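Local coordinates for hypothetical protein PH1952 (Pyrococcus horikoshii, PDB 1ZJJ), which is thought to act as a magnesium-dependent phosphatase of the haloacid dehalogenase superfamily, its physiological substrate not being established, at residues 45-50 against 95-100; 191-196 against 222-227; 146-151 against 176-181; 204-209 against 257-262. One frame throughout, in Å; residues are numbered along the deposited sequence.

Contact 1 of 4, residues 45-50 against 95-100; sequences KTPEMY and VKEMQA
The flat carboxylate of Glu-97 and the ring of Pro-47 meet from opposite directions, with OE2 of Glu-97 at 3.8 Å from CD of Pro-47. The other carboxylate oxygen, OE1, is held in a salt bridge to Arg-74 of helix 69-80, and the ring of Pro-47 also packs on Ile-66 of strand 66-68. Here the start of helix 47-56, in the Rossmann-like core of a haloacid dehalogenase fold, lies against helix 92-101, which belongs to the smaller sheet-bearing unit, probably the cap. The first bond of Glu-97 runs across the contact, and the bend at chi2 (-68°) brings OE2 back to Pro-47. A water that donates to Glu-97 OE2 over 2.7 Å also makes a long, weak bond to Lys-45 O, and so links the two segments. Beside this polar bridge, the methyl CG2 of Thr-46 rests on the aliphatic root of Lys-96, at 4.3 Å from its CB, on the side nearer solvent. The helix start is itself a worked example of a capping box formed by Thr-46 and Met-49. Thr-46, the N-cap, holds its hydroxyl between backbone N and carbonyl carbon (chi1 58°), where OG1 accepts from Met-49 N over 3.1 Å. Thr-46 N in turn donates a weak hydrogen bond to Met-49 SD, 3.7 Å away.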
# COMPACT_ATOMS: atom_id res chain seq x y z
N LYS B 45 8.12 12.22 -15.10
CA LYS B 45 8.81 13.08 -16.07
C LYS B 45 7.83 13.97 -16.85
O LYS B 45 6.66 13.66 -17.01
CB LYS B 45 9.56 12.18 -17.07
CG LYS B 45 10.77 11.50 -16.44
CD LYS B 45 11.61 10.74 -17.48
CE LYS B 45 12.85 10.07 -16.86
NZ LYS B 45 12.45 8.86 -16.15
N THR B 46 8.34 15.15 -17.29
CA THR B 46 7.50 16.00 -18.13
C THR B 46 7.50 15.56 -19.58
O THR B 46 8.35 14.80 -20.03
CB THR B 46 8.01 17.45 -18.08
OG1 THR B 46 9.36 17.49 -18.52
CG2 THR B 46 7.90 18.03 -16.67
N PRO B 47 6.49 16.03 -20.31
CA PRO B 47 6.43 15.86 -21.75
C PRO B 47 7.75 16.29 -22.41
O PRO B 47 8.25 15.66 -23.33
CB PRO B 47 5.26 16.68 -22.28
CG PRO B 47 4.32 16.78 -21.07
CD PRO B 47 5.34 16.81 -19.85
N GLU B 48 8.29 17.43 -21.93
CA GLU B 48 9.58 17.88 -22.44
C GLU B 48 10.68 16.84 -22.23
O GLU B 48 11.45 16.52 -23.13
CB GLU B 48 9.95 19.18 -21.71
CG GLU B 48 9.11 20.36 -22.19
CD GLU B 48 7.86 20.44 -21.34
OE1 GLU B 48 7.95 20.10 -20.17
OE2 GLU B 48 6.81 20.82 -21.87
N MET B 49 10.75 16.31 -21.01
CA MET B 49 11.74 15.29 -20.67
C MET B 49 11.56 14.08 -21.56
O MET B 49 12.54 13.47 -22.00
CB MET B 49 11.61 14.87 -19.21
CG MET B 49 12.23 15.84 -18.20
SD MET B 49 11.91 15.36 -16.48
CE MET B 49 10.85 16.67 -15.95
N TYR B 50 10.31 13.72 -21.83
CA TYR B 50 10.04 12.56 -22.67
C TYR B 50 10.47 12.80 -24.11
O TYR B 50 10.94 11.88 -24.78
CB TYR B 50 8.56 12.17 -22.59
CG TYR B 50 8.32 11.15 -21.51
CD1 TYR B 50 7.60 11.47 -20.35
CD2 TYR B 50 8.86 9.86 -21.61
CE1 TYR B 50 7.43 10.54 -19.33
CE2 TYR B 50 8.70 8.93 -20.60
CZ TYR B 50 7.99 9.27 -19.46
OH TYR B 50 7.83 8.34 -18.45
N VAL B 95 5.29 17.37 -9.76
CA VAL B 95 5.38 18.63 -9.01
C VAL B 95 5.26 19.81 -9.97
O VAL B 95 4.57 20.78 -9.67
CB VAL B 95 6.70 18.75 -8.23
CG1 VAL B 95 6.88 20.19 -7.74
CG2 VAL B 95 6.70 17.81 -7.03
N LYS B 96 5.93 19.71 -11.11
CA LYS B 96 5.90 20.78 -12.11
C LYS B 96 4.49 21.02 -12.65
O LYS B 96 4.07 22.17 -12.82
CB LYS B 96 6.82 20.43 -13.28
CG LYS B 96 8.26 20.20 -12.87
CD LYS B 96 9.16 21.31 -13.35
CE LYS B 96 10.52 21.23 -12.67
NZ LYS B 96 11.63 21.59 -13.59
N GLU B 97 3.76 19.94 -12.92
CA GLU B 97 2.40 20.06 -13.43
C GLU B 97 1.49 20.70 -12.39
O GLU B 97 0.60 21.48 -12.73
CB GLU B 97 1.84 18.69 -13.82
CG GLU B 97 2.58 18.02 -14.97
CD GLU B 97 2.38 18.73 -16.30
OE1 GLU B 97 1.73 19.80 -16.34
OE2 GLU B 97 2.89 18.21 -17.32
N MET B 98 1.69 20.36 -11.12
CA MET B 98 0.86 20.93 -10.07
C MET B 98 1.21 22.40 -9.86
O MET B 98 0.34 23.22 -9.59
CB MET B 98 1.01 20.13 -8.77
CG MET B 98 0.50 18.68 -8.86
SD MET B 98 -1.26 18.58 -9.34
CE MET B 98 -1.11 18.43 -11.13
N GLN B 99 2.49 22.73 -10.00
CA GLN B 99 2.91 24.12 -9.85
C GLN B 99 2.25 24.94 -10.95
O GLN B 99 1.82 26.07 -10.72
CB GLN B 99 4.44 24.23 -9.95
CG GLN B 99 5.17 23.50 -8.85
CD GLN B 99 6.68 23.62 -8.94
OE1 GLN B 99 7.26 23.51 -10.01
NE2 GLN B 99 7.33 23.83 -7.80
N ALA B 100 2.16 24.36 -12.15
CA ALA B 100 1.54 25.03 -13.29
C ALA B 100 0.08 25.40 -13.03
O ALA B 100 -0.43 26.36 -13.60
CB ALA B 100 1.65 24.14 -14.52
O HOH W 1 4.04 15.81 -16.82

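Contact 2 of 4, residues 191-196 against 222-227; sequences PMYEVV and FGMKAI
Tyr-193 of segment 191-196 carries this contact, laying its ring on that of Phe-222; the two residues before it, Pro-191 and Met-192, send their side chains elsewhere, Met-192 packing on Ala-72 and Asn-41. The rings form an offset stack with centroids 4.7 Å apart and planes only 10° from parallel. Because the two side chains run antiparallel, one alongside the other, each ring also receives the other's methylene: CB of Tyr-193 stands over the Phe-222 face, 3.9 Å from its centroid, and CB of Phe-222 lies 3.6 Å from the Tyr-193 centroid, displaced toward the rim. These two CH-pi contacts reinforce the stack. With CG anti to the backbone N (chi1 -179°), the tyrosine ring is laid alongside Phe-222, while its OH is hydrogen-bonded to Arg-197 NE. Met-224 adds a Met-aromatic contact, its SD at the edge of the Tyr-193 ring and 5.3 Å from the centroid, with CG 4.1 Å from Tyr-193 CE1. Next in the helix, Glu-194 forms a salt bridge with Lys-79, Val-195 packs on helix 69-80, and Val-196 faces segment 222-227 but its CG1 stays 4.9 Å from Met-224 CE. The cluster lies where helices 190-199 and 212-221 meet strand 204-209 in the Rossmann-like core: Tyr-193 touches Leu-205 of that strand and Phe-218, whose ring also meets Phe-222, while Met-224 leads into strand 225-229.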
# COMPACT_ATOMS: atom_id res chain seq x y z
N PRO B 191 -10.56 9.67 -16.98
CA PRO B 191 -9.94 11.00 -17.07
C PRO B 191 -8.89 11.07 -18.18
O PRO B 191 -8.74 12.09 -18.85
CB PRO B 191 -9.33 11.18 -15.69
CG PRO B 191 -10.26 10.41 -14.80
CD PRO B 191 -10.48 9.14 -15.61
N MET B 192 -8.15 9.98 -18.36
CA MET B 192 -7.11 9.92 -19.38
C MET B 192 -7.75 9.95 -20.76
O MET B 192 -7.25 10.60 -21.68
CB MET B 192 -6.28 8.64 -19.24
CG MET B 192 -4.94 8.69 -19.95
SD MET B 192 -3.79 9.79 -19.09
CE MET B 192 -2.37 8.74 -18.94
N TYR B 193 -8.87 9.25 -20.91
CA TYR B 193 -9.58 9.22 -22.18
C TYR B 193 -10.12 10.61 -22.49
O TYR B 193 -10.11 11.05 -23.63
CB TYR B 193 -10.75 8.23 -22.13
CG TYR B 193 -11.51 8.13 -23.44
CD1 TYR B 193 -10.93 7.53 -24.56
CD2 TYR B 193 -12.79 8.66 -23.57
CE1 TYR B 193 -11.60 7.48 -25.78
CE2 TYR B 193 -13.47 8.61 -24.79
CZ TYR B 193 -12.87 8.02 -25.88
OH TYR B 193 -13.53 7.99 -27.09
N GLU B 194 -10.59 11.29 -21.45
CA GLU B 194 -11.12 12.63 -21.62
C GLU B 194 -10.05 13.53 -22.22
O GLU B 194 -10.34 14.37 -23.07
CB GLU B 194 -11.61 13.19 -20.28
CG GLU B 194 -12.05 14.64 -20.35
CD GLU B 194 -12.75 15.11 -19.09
OE1 GLU B 194 -12.25 14.81 -17.98
OE2 GLU B 194 -13.79 15.78 -19.20
N VAL B 195 -8.80 13.35 -21.79
CA VAL B 195 -7.71 14.16 -22.32
C VAL B 195 -7.40 13.84 -23.78
O VAL B 195 -7.20 14.75 -24.59
CB VAL B 195 -6.43 13.98 -21.47
CG1 VAL B 195 -5.26 14.68 -22.15
CG2 VAL B 195 -6.65 14.57 -20.09
N VAL B 196 -7.37 12.56 -24.12
CA VAL B 196 -7.12 12.14 -25.50
C VAL B 196 -8.21 12.70 -26.41
O VAL B 196 -7.92 13.23 -27.48
CB VAL B 196 -7.10 10.59 -25.62
CG1 VAL B 196 -7.11 10.17 -27.09
CG2 VAL B 196 -5.88 10.02 -24.91
N PHE B 222 -13.24 2.25 -23.64
CA PHE B 222 -13.65 3.46 -24.34
C PHE B 222 -13.82 3.35 -25.86
O PHE B 222 -13.86 4.35 -26.57
CB PHE B 222 -12.69 4.59 -23.97
CG PHE B 222 -12.65 4.85 -22.49
CD1 PHE B 222 -13.75 5.41 -21.85
CD2 PHE B 222 -11.56 4.44 -21.73
CE1 PHE B 222 -13.76 5.56 -20.46
CE2 PHE B 222 -11.57 4.58 -20.35
CZ PHE B 222 -12.67 5.14 -19.71
N GLY B 223 -13.94 2.12 -26.34
CA GLY B 223 -14.17 1.89 -27.76
C GLY B 223 -13.07 2.26 -28.74
O GLY B 223 -13.35 2.69 -29.86
N MET B 224 -11.83 2.10 -28.32
CA MET B 224 -10.69 2.38 -29.19
C MET B 224 -10.25 1.03 -29.73
O MET B 224 -10.35 0.02 -29.04
CB MET B 224 -9.54 2.98 -28.40
CG MET B 224 -9.88 4.22 -27.61
SD MET B 224 -8.56 4.58 -26.45
CE MET B 224 -7.31 5.31 -27.55
N LYS B 225 -9.75 1.00 -30.97
CA LYS B 225 -9.27 -0.26 -31.52
C LYS B 225 -8.12 -0.68 -30.61
O LYS B 225 -7.18 0.09 -30.40
CB LYS B 225 -8.77 -0.07 -32.95
CG LYS B 225 -8.21 -1.35 -33.57
CD LYS B 225 -7.63 -1.10 -34.96
CE LYS B 225 -8.72 -0.81 -35.98
NZ LYS B 225 -9.58 -2.00 -36.21
N ALA B 226 -8.21 -1.89 -30.06
CA ALA B 226 -7.19 -2.40 -29.15
C ALA B 226 -6.07 -3.17 -29.85
O ALA B 226 -6.22 -4.35 -30.20
CB ALA B 226 -7.86 -3.29 -28.08
N ILE B 227 -4.94 -2.50 -30.05
CA ILE B 227 -3.80 -3.11 -30.71
C ILE B 227 -2.68 -3.39 -29.73
O ILE B 227 -2.17 -2.48 -29.08
CB ILE B 227 -3.24 -2.19 -31.82
CG1 ILE B 227 -4.37 -1.76 -32.77
CG2 ILE B 227 -2.14 -2.92 -32.58
CD1 ILE B 227 -3.95 -0.71 -33.78

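Contact 3 of 4, residues 146-151 against 176-181; sequences ATFIGT and VATNVE
Phe-148 meets Val-180 edge-on, the valine methyl CG1 lying in the plane of the ring at 4.0 Å from CD2. The carbonyl oxygen Val-180 O approaches the same edge, 3.5 Å from Phe-148 CD2, so aromatic hydrogens rather than the pi face are turned to it. With CG trans to the backbone N (chi1 179°), the phenylalanine stretches from its strand toward the turn that follows helix 167-178, and the two side chains run past one another in opposite senses. Thr-178 comes at the ring aslant, its OG1 4.0 Å from Phe-148 CE2. That hydroxyl is bonded within the turn: it accepts from Val-180 N at 3.0 Å (N-H...O 147°), an ST turn, and is also hydrogen-bonded to Leu-174 O. Replaced by a valine, Thr-178 would lose this hydroxyl, probably leaving Val-180 N without its mate and the turn that presents Val-180 to the ring less firmly set. Ile-142, Ile-171 and Leu-174 also pack on Phe-148. Strand 147-150, helix 167-178 and the parallel neighbouring strand 183-184 make a beta-alpha-beta crossover, interrupted by strands 156-159 and 162-165, and the contact packs the last helical residue and the turn after it against strand 147-150.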
# COMPACT_ATOMS: atom_id res chain seq x y z
N ALA B 146 -9.56 16.25 2.09
CA ALA B 146 -8.82 16.55 0.86
C ALA B 146 -9.11 15.52 -0.21
O ALA B 146 -9.27 14.34 0.10
CB ALA B 146 -7.33 16.59 1.15
N THR B 147 -9.16 15.96 -1.46
CA THR B 147 -9.40 15.05 -2.57
C THR B 147 -8.23 14.05 -2.63
O THR B 147 -7.08 14.41 -2.37
CB THR B 147 -9.46 15.80 -3.92
OG1 THR B 147 -10.29 16.96 -3.78
CG2 THR B 147 -10.05 14.90 -5.00
N PHE B 148 -8.54 12.80 -2.95
CA PHE B 148 -7.53 11.75 -3.05
C PHE B 148 -7.43 11.44 -4.54
O PHE B 148 -8.33 10.82 -5.11
CB PHE B 148 -8.00 10.52 -2.24
CG PHE B 148 -7.06 9.33 -2.28
CD1 PHE B 148 -5.79 9.41 -2.85
CD2 PHE B 148 -7.46 8.13 -1.70
CE1 PHE B 148 -4.94 8.30 -2.86
CE2 PHE B 148 -6.61 7.01 -1.70
CZ PHE B 148 -5.35 7.09 -2.28
N ILE B 149 -6.36 11.91 -5.17
CA ILE B 149 -6.13 11.72 -6.61
C ILE B 149 -4.86 10.91 -6.90
O ILE B 149 -3.78 11.23 -6.41
CB ILE B 149 -5.97 13.09 -7.32
CG1 ILE B 149 -7.20 13.95 -7.05
CG2 ILE B 149 -5.78 12.88 -8.82
CD1 ILE B 149 -6.95 15.44 -7.27
N GLY B 150 -5.01 9.86 -7.70
CA GLY B 150 -3.87 9.03 -8.06
C GLY B 150 -3.56 9.21 -9.54
O GLY B 150 -4.47 9.17 -10.36
N THR B 151 -2.29 9.42 -9.89
CA THR B 151 -1.96 9.61 -11.30
C THR B 151 -2.23 8.40 -12.17
O THR B 151 -2.71 8.54 -13.29
CB THR B 151 -0.48 10.05 -11.50
OG1 THR B 151 0.40 9.03 -10.99
CG2 THR B 151 -0.21 11.36 -10.78
N VAL B 176 -5.95 2.20 1.95
CA VAL B 176 -6.13 1.46 3.20
C VAL B 176 -6.06 2.37 4.42
O VAL B 176 -6.85 2.24 5.35
CB VAL B 176 -5.07 0.34 3.33
CG1 VAL B 176 -5.06 -0.21 4.76
CG2 VAL B 176 -5.39 -0.76 2.35
N ALA B 177 -5.12 3.32 4.40
CA ALA B 177 -4.95 4.23 5.52
C ALA B 177 -6.06 5.28 5.63
O ALA B 177 -6.36 5.75 6.72
CB ALA B 177 -3.60 4.92 5.43
N THR B 178 -6.68 5.63 4.51
CA THR B 178 -7.73 6.65 4.52
C THR B 178 -9.14 6.09 4.43
O THR B 178 -10.10 6.74 4.83
CB THR B 178 -7.58 7.63 3.34
OG1 THR B 178 -7.84 6.94 2.11
CG2 THR B 178 -6.18 8.22 3.31
N ASN B 179 -9.25 4.88 3.88
CA ASN B 179 -10.54 4.25 3.70
C ASN B 179 -11.34 5.06 2.68
O ASN B 179 -12.57 5.02 2.65
CB ASN B 179 -11.28 4.17 5.04
CG ASN B 179 -12.42 3.19 5.01
OD1 ASN B 179 -12.27 2.03 5.40
ND2 ASN B 179 -13.58 3.65 4.56
N VAL B 180 -10.63 5.80 1.84
CA VAL B 180 -11.23 6.61 0.80
C VAL B 180 -10.86 6.04 -0.58
O VAL B 180 -9.72 5.65 -0.81
CB VAL B 180 -10.75 8.07 0.89
CG1 VAL B 180 -11.16 8.84 -0.36
CG2 VAL B 180 -11.32 8.73 2.13
N GLU B 181 -11.84 6.01 -1.48
CA GLU B 181 -11.63 5.49 -2.83
C GLU B 181 -10.97 6.57 -3.68
O GLU B 181 -11.57 7.60 -3.96
CB GLU B 181 -12.97 5.10 -3.43
CG GLU B 181 -12.89 4.21 -4.65
CD GLU B 181 -12.23 2.88 -4.34
OE1 GLU B 181 -12.66 2.22 -3.37
OE2 GLU B 181 -11.28 2.51 -5.06

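Contact 4 of 4, residues 204-209 against 257-262; sequences ELWMVG and IDYLKT
Trp-206 and Leu-260 form the tight part of this contact, where the C-terminal helix 256-261 packs beside the parallel sheet of the Rossmann-like core. Methyl CD2 of Leu-260 sits 3.5 Å from Trp-206 CZ3, and equally close to CH2, meeting the benzo end at a slant. CG of Trp-206, anti to the carbonyl carbon (chi1 -73°), sends the benzo end there. Tyr-259 fits more loosely: Trp-206 CH2 lies at the edge of the Tyr-259 ring, near its plane, 3.9 Å from Tyr-259 CE2. The backbones stay distant, the nearest CA atoms, of Trp-206 and Leu-260, being 11.7 Å apart, and the indole bridges the distance. Its NE1 donates to Glu-204 OE1 over 3.1 Å in a nearly straight bond (168°), fixing its rotation, with the oxygen in the ring plane. With an alanine here, the space between sheet and helix would probably be left unfilled, with Leu-260 lacking its aromatic support and Glu-204 its N-H partner. Val-2 and Ile-227 also touch the indole. Toward solvent the helix ends at exposed Lys-261, and Thr-262 follows it. There Asp-258 O is gripped twice, by Thr-262 OG1 at 2.8 Å and by Thr-262 N, from opposite faces of the carbonyl plane.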
# COMPACT_ATOMS: atom_id res chain seq x y z
N GLU B 204 -11.52 8.47 -35.20
CA GLU B 204 -11.70 7.07 -34.83
C GLU B 204 -10.37 6.84 -34.14
O GLU B 204 -9.32 7.02 -34.76
CB GLU B 204 -11.79 6.19 -36.07
CG GLU B 204 -11.55 4.73 -35.76
CD GLU B 204 -11.57 3.87 -37.00
OE1 GLU B 204 -11.24 2.67 -36.87
OE2 GLU B 204 -11.92 4.37 -38.10
N LEU B 205 -10.41 6.46 -32.87
CA LEU B 205 -9.18 6.27 -32.10
C LEU B 205 -8.67 4.84 -32.03
O LEU B 205 -9.44 3.91 -31.86
CB LEU B 205 -9.39 6.78 -30.67
CG LEU B 205 -9.86 8.23 -30.49
CD1 LEU B 205 -10.08 8.51 -29.01
CD2 LEU B 205 -8.81 9.17 -31.08
N TRP B 206 -7.35 4.71 -32.15
CA TRP B 206 -6.67 3.42 -32.04
C TRP B 206 -5.69 3.53 -30.87
O TRP B 206 -5.05 4.57 -30.69
CB TRP B 206 -5.85 3.11 -33.30
CG TRP B 206 -6.63 2.73 -34.52
CD1 TRP B 206 -7.99 2.82 -34.70
CD2 TRP B 206 -6.09 2.26 -35.75
NE1 TRP B 206 -8.32 2.44 -35.98
CE2 TRP B 206 -7.17 2.09 -36.65
CE3 TRP B 206 -4.79 1.97 -36.20
CZ2 TRP B 206 -7.00 1.64 -37.96
CZ3 TRP B 206 -4.62 1.52 -37.50
CH2 TRP B 206 -5.71 1.36 -38.37
N MET B 207 -5.60 2.48 -30.07
CA MET B 207 -4.69 2.46 -28.92
C MET B 207 -3.68 1.33 -29.13
O MET B 207 -4.05 0.18 -29.35
CB MET B 207 -5.47 2.20 -27.63
CG MET B 207 -4.62 2.15 -26.37
SD MET B 207 -3.91 3.76 -25.97
CE MET B 207 -2.27 3.28 -25.36
N VAL B 208 -2.40 1.67 -29.08
CA VAL B 208 -1.34 0.68 -29.26
C VAL B 208 -0.54 0.57 -27.96
O VAL B 208 0.08 1.54 -27.52
CB VAL B 208 -0.39 1.09 -30.40
CG1 VAL B 208 0.70 0.05 -30.55
CG2 VAL B 208 -1.17 1.27 -31.70
N GLY B 209 -0.55 -0.62 -27.36
CA GLY B 209 0.18 -0.81 -26.11
C GLY B 209 0.73 -2.20 -25.91
O GLY B 209 0.52 -3.09 -26.74
N ILE B 257 2.73 -0.18 -40.30
CA ILE B 257 2.82 0.44 -41.61
C ILE B 257 2.12 -0.39 -42.68
O ILE B 257 1.25 0.11 -43.39
CB ILE B 257 4.30 0.65 -42.01
CG1 ILE B 257 4.97 1.61 -41.02
CG2 ILE B 257 4.38 1.19 -43.43
CD1 ILE B 257 6.45 1.79 -41.25
N ASP B 258 2.48 -1.66 -42.81
CA ASP B 258 1.84 -2.49 -43.82
C ASP B 258 0.39 -2.78 -43.46
O ASP B 258 -0.44 -2.98 -44.34
CB ASP B 258 2.63 -3.78 -44.05
CG ASP B 258 3.78 -3.57 -45.04
OD1 ASP B 258 4.52 -4.54 -45.31
OD2 ASP B 258 3.93 -2.44 -45.55
N TYR B 259 0.08 -2.77 -42.17
CA TYR B 259 -1.30 -3.00 -41.76
C TYR B 259 -2.17 -1.86 -42.28
O TYR B 259 -3.27 -2.08 -42.79
CB TYR B 259 -1.43 -3.05 -40.24
CG TYR B 259 -2.85 -3.27 -39.79
CD1 TYR B 259 -3.47 -4.50 -39.98
CD2 TYR B 259 -3.58 -2.25 -39.18
CE1 TYR B 259 -4.79 -4.72 -39.58
CE2 TYR B 259 -4.90 -2.45 -38.77
CZ TYR B 259 -5.49 -3.69 -38.97
OH TYR B 259 -6.78 -3.90 -38.52
N LEU B 260 -1.65 -0.64 -42.14
CA LEU B 260 -2.34 0.56 -42.58
C LEU B 260 -2.43 0.65 -44.10
O LEU B 260 -3.41 1.17 -44.64
CB LEU B 260 -1.64 1.80 -42.02
CG LEU B 260 -1.92 2.15 -40.56
CD1 LEU B 260 -0.83 3.07 -40.04
CD2 LEU B 260 -3.29 2.80 -40.43
N LYS B 261 -1.40 0.16 -44.79
CA LYS B 261 -1.37 0.20 -46.25
C LYS B 261 -2.26 -0.83 -46.93
O LYS B 261 -2.68 -0.64 -48.07
CB LYS B 261 0.07 0.01 -46.75
CG LYS B 261 1.02 1.14 -46.44
CD LYS B 261 2.38 0.87 -47.07
CE LYS B 261 3.37 1.96 -46.75
NZ LYS B 261 4.70 1.65 -47.36
N THR B 262 -2.55 -1.92 -46.22
CA THR B 262 -3.37 -2.99 -46.75
C THR B 262 -4.77 -2.92 -46.16
O THR B 262 -5.56 -3.87 -46.26
CB THR B 262 -2.75 -4.37 -46.45
OG1 THR B 262 -2.67 -4.56 -45.03
CG2 THR B 262 -1.35 -4.45 -47.04

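In the fold
Contacts 2 and 4 reach the same parallel sheet: their centres are 14 Å apart and strands 225-229 and 204-209 are neighbours, Lys-225 O meeting Met-207 N at 2.9 Å and Ile-227 N meeting Met-207 O at 2.9 Å. Strand 204-209 leads directly to Asp-210, which binds magnesium with Asp-7 and Asp-9; the side chain of Met-224 is about 10 Å from that of Asp-7 and about 14 Å from the metal, the side chain of Trp-206 about 12 Å from that of Asp-7. Contact 1 probably joins core to cap, and contact 3 lies within what is probably the cap, centres 22 Å apart. Contacts 3 and 4, centres 37 Å apart, flank the chain's centre.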